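Local coordinates for protein phosphopantothenoylcysteine decarboxylase (Cryptococcus neoformans, PDB 6EOA) that binds FMN and, as a member of the flavin-containing Cys decarboxylase superfamily, is probably a phosphopantothenoylcysteine decarboxylase of coenzyme A biosynthesis, at residues 51-54 with 55-59; 84-87 with 88-92. All coordinates share one frame; numbering follows the deposited sequence.

Interaction 1 of 2, residues 51-54 with 55-59; sequences PDIV and GALVK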
# COMPACT_ATOMS: atom_id res chain seq x y z
N PRO A 51 16.73 16.73 10.69
CA PRO A 51 18.11 16.88 11.18
C PRO A 51 18.26 17.81 12.39
O PRO A 51 19.13 17.56 13.22
CB PRO A 51 18.84 17.47 9.96
CG PRO A 51 18.07 16.98 8.80
CD PRO A 51 16.64 17.01 9.25
N ASP A 52 17.43 18.84 12.50
CA ASP A 52 17.48 19.74 13.65
C ASP A 52 17.06 19.03 14.93
O ASP A 52 17.61 19.28 16.01
CB ASP A 52 16.60 20.97 13.41
CG ASP A 52 17.07 21.81 12.25
OD1 ASP A 52 18.03 22.59 12.44
OD2 ASP A 52 16.50 21.69 11.15
N ILE A 53 16.07 18.15 14.81
CA ILE A 53 15.60 17.36 15.94
C ILE A 53 16.69 16.40 16.42
O ILE A 53 16.99 16.33 17.61
CB ILE A 53 14.33 16.57 15.58
CG1 ILE A 53 13.15 17.52 15.36
CG2 ILE A 53 13.99 15.57 16.66
CD1 ILE A 53 11.89 16.84 14.86
N VAL A 54 17.28 15.67 15.47
CA VAL A 54 18.32 14.71 15.78
C VAL A 54 19.52 15.40 16.44
O VAL A 54 20.07 14.91 17.43
CB VAL A 54 18.79 13.96 14.52
CG1 VAL A 54 19.95 13.04 14.84
CG2 VAL A 54 17.63 13.18 13.91
N GLY A 55 19.90 16.55 15.90
CA GLY A 55 21.00 17.33 16.44
C GLY A 55 20.73 17.73 17.88
O GLY A 55 21.63 17.70 18.71
N ALA A 56 19.48 18.09 18.16
CA ALA A 56 19.09 18.51 19.51
C ALA A 56 19.05 17.34 20.49
O ALA A 56 19.39 17.49 21.66
CB ALA A 56 17.74 19.21 19.48
N LEU A 57 18.62 16.18 20.00
CA LEU A 57 18.54 14.99 20.84
C LEU A 57 19.93 14.43 21.14
O LEU A 57 20.18 13.97 22.25
CB LEU A 57 17.67 13.92 20.18
CG LEU A 57 16.18 14.28 20.06
CD1 LEU A 57 15.38 13.10 19.51
CD2 LEU A 57 15.63 14.71 21.41
N VAL A 58 20.83 14.48 20.16
CA VAL A 58 22.21 14.05 20.37
C VAL A 58 22.88 14.88 21.47
O VAL A 58 23.46 14.34 22.41
CB VAL A 58 23.06 14.17 19.08
CG1 VAL A 58 24.54 13.99 19.40
CG2 VAL A 58 22.60 13.14 18.04
N LYS A 59 22.77 16.20 21.34
CA LYS A 59 23.39 17.13 22.28
C LYS A 59 22.82 16.97 23.69
O LYS A 59 23.53 17.20 24.68
CB LYS A 59 23.20 18.57 21.81
CG LYS A 59 23.83 19.62 22.72
CD LYS A 59 23.08 20.94 22.62
CE LYS A 59 21.60 20.74 22.86
NZ LYS A 59 20.75 21.68 22.07
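Pro51 through Val54 hand their carbonyls to the next turn, Gly55 through Val58, within the helix 50-59 that forms the connection of the beta-alpha-beta unit between the parallel strands 35-41 and 63-69. Four successive i to i+4 bonds supply the evidence for regular alpha-helix: Gly55 N to Pro51 O, Ala56 N to Asp52 O, Leu57 N to Ile53 O and Val58 N to Val54 O, all within 2.9 to 3.1 Å. The last is the straightest, with 163° at the hydrogen, and Lys59 N continues the pattern to Gly55 O. The first two donors stand clearly tilted from the planes of their carbonyls, whereas Leu57 N lies in the plane of the Ile53 carbonyl. Pro51 O has a second partner, the hydroxyl of Ser85 on helix 79-89, so two groups grip the carbonyl oxygen of this buried proline and one of them ties the two helices together.

The apolar branches follow the same spacing. Ile53 and Leu57 run side by side in the same direction, and CG2 of Ile53, placed anti to its backbone N, meets Leu57 CD1 at 4.0 Å. This pair reaches helix 222-237, Ile53 through Trp222 and Leu57 through Ile229. Val54 and Val58 instead cross at a slant, with Val54 CG1 and Val58 CG2 4.2 Å apart, and both rest on Val65 of strand 63-69. The chi1 of Val58, 168°, sets CG2 beside its own backbone N and turns it back over the preceding turn, where this methyl comes within 3.1 Å of Val54 O.

Interaction 2 of 2, residues 84-87 with 88-92; sequences NSVR and SALNL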
# COMPACT_ATOMS: atom_id res chain seq x y z
N ASN A 84 25.82 16.96 9.44
CA ASN A 84 26.09 18.40 9.51
C ASN A 84 25.37 19.03 10.69
O ASN A 84 25.91 19.90 11.38
CB ASN A 84 25.65 19.10 8.22
CG ASN A 84 26.62 18.89 7.07
OD1 ASN A 84 27.76 18.47 7.28
ND2 ASN A 84 26.17 19.18 5.86
N SER A 85 24.15 18.56 10.94
CA SER A 85 23.31 19.10 12.00
C SER A 85 23.83 18.70 13.38
O SER A 85 23.70 19.46 14.34
CB SER A 85 21.87 18.63 11.81
OG SER A 85 20.99 19.30 12.69
N VAL A 86 24.41 17.51 13.48
CA VAL A 86 25.01 17.06 14.73
C VAL A 86 26.25 17.88 15.06
O VAL A 86 26.41 18.36 16.19
CB VAL A 86 25.37 15.56 14.67
CG1 VAL A 86 26.23 15.17 15.86
CG2 VAL A 86 24.11 14.70 14.62
N ARG A 87 27.12 18.07 14.07
CA ARG A 87 28.32 18.89 14.25
C ARG A 87 27.96 20.32 14.65
O ARG A 87 28.62 20.92 15.50
CB ARG A 87 29.16 18.91 12.98
CG ARG A 87 29.67 17.56 12.54
CD ARG A 87 30.55 17.70 11.32
NE ARG A 87 30.77 16.42 10.67
CZ ARG A 87 30.13 16.03 9.57
NH1 ARG A 87 29.24 16.83 9.00
NH2 ARG A 87 30.38 14.84 9.05
N SER A 88 26.92 20.85 14.02
CA SER A 88 26.46 22.20 14.30
C SER A 88 26.02 22.33 15.76
O SER A 88 26.34 23.31 16.43
CB SER A 88 25.31 22.57 13.36
OG SER A 88 24.81 23.85 13.66
N ALA A 89 25.28 21.34 16.24
CA ALA A 89 24.77 21.35 17.61
C ALA A 89 25.88 21.07 18.63
O ALA A 89 25.81 21.56 19.76
CB ALA A 89 23.65 20.33 17.76
N LEU A 90 26.89 20.31 18.23
CA LEU A 90 27.97 19.94 19.14
C LEU A 90 29.20 20.84 18.99
O LEU A 90 30.26 20.53 19.53
CB LEU A 90 28.37 18.48 18.94
CG LEU A 90 27.31 17.43 19.27
CD1 LEU A 90 27.86 16.03 19.06
CD2 LEU A 90 26.81 17.61 20.69
N ASN A 91 29.04 21.93 18.24
CA ASN A 91 30.12 22.89 18.01
C ASN A 91 31.37 22.26 17.39
O ASN A 91 32.48 22.74 17.59
CB ASN A 91 30.51 23.60 19.31
CG ASN A 91 29.35 24.35 19.94
OD1 ASN A 91 28.45 24.81 19.24
ND2 ASN A 91 29.37 24.48 21.26
N LEU A 92 31.18 21.18 16.64
CA LEU A 92 32.29 20.53 15.96
C LEU A 92 32.56 21.22 14.63
O LEU A 92 31.64 21.72 13.98
CB LEU A 92 32.00 19.04 15.74
CG LEU A 92 31.70 18.20 16.97
CD1 LEU A 92 31.78 16.72 16.64
CD2 LEU A 92 32.65 18.55 18.11
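Val86 and Leu90 lie alongside each other and point the same way at the end of helix 79-89, with Val86 CG1 touching Leu90 CD1 at 3.7 Å. Leu90 CG sits beside its own backbone N (chi1 -64°), which draws the branch back over the last turn and brings CG to 3.3 Å from Val86 O. Both side chains pack on Val58 of helix 50-59.

Arg87 takes another direction. Its chain is extended from CG to NE, carrying the guanidinium back along the helix, where CG of Asn84 lies at the edge of the group and in its plane; Asn84 OD1 is 2.8 Å from Arg87 NH1. NH2 has a long, weak ion pair with Glu80, one turn further back.

The chain then leaves the helix through a Schellman motif. Asn91 adopts a left-handed backbone conformation (phi 57°), and Leu92 N bonds to Arg87 O at 2.8 Å, the six-to-one bond of the motif. Leu92 CB comes to 4.0 Å from Arg87 CB, the apolar contact that commonly accompanies the motif, and Phe101 touches both side chains. Before the turn, Ser88 N, Ala89 N and Leu90 N bond to the carbonyls of Asn84, Ser85 and Val86 in ordinary helical fashion. Leu90 N also makes a weak bond to Arg87 O, at 3.3 Å. The chemistry implies that the final-turn acceptor Arg87 O is satisfied chiefly by Leu92 N, beyond the left-handed Asn91, while the aliphatic base of the same arginine serves as an apolar surface.

Overall arrangement
Interactions 1 and 2 sit in series on two neighbouring helices, 50-59 and 79-89, of consecutive beta-alpha-beta units, their centres about 9 Å apart. Besides the Ser85 to Pro51 hydroxyl bond, 2.6 Å from OG to O, the helices meet by packing: Ala89 CB lies 3.5 Å from Gly55 O, where the glycine presents only backbone, and Leu90 CD2 lies 3.8 Å from Lys59 CA. Interaction 1 is the more buried and central of the two. The Ile53 side chain is about 14 Å from a bound FMN and about 10 Å from the side chain of the FMN-binding Ala174; interaction 2 lies away from the flavin site, so neither contact touches the cofactor.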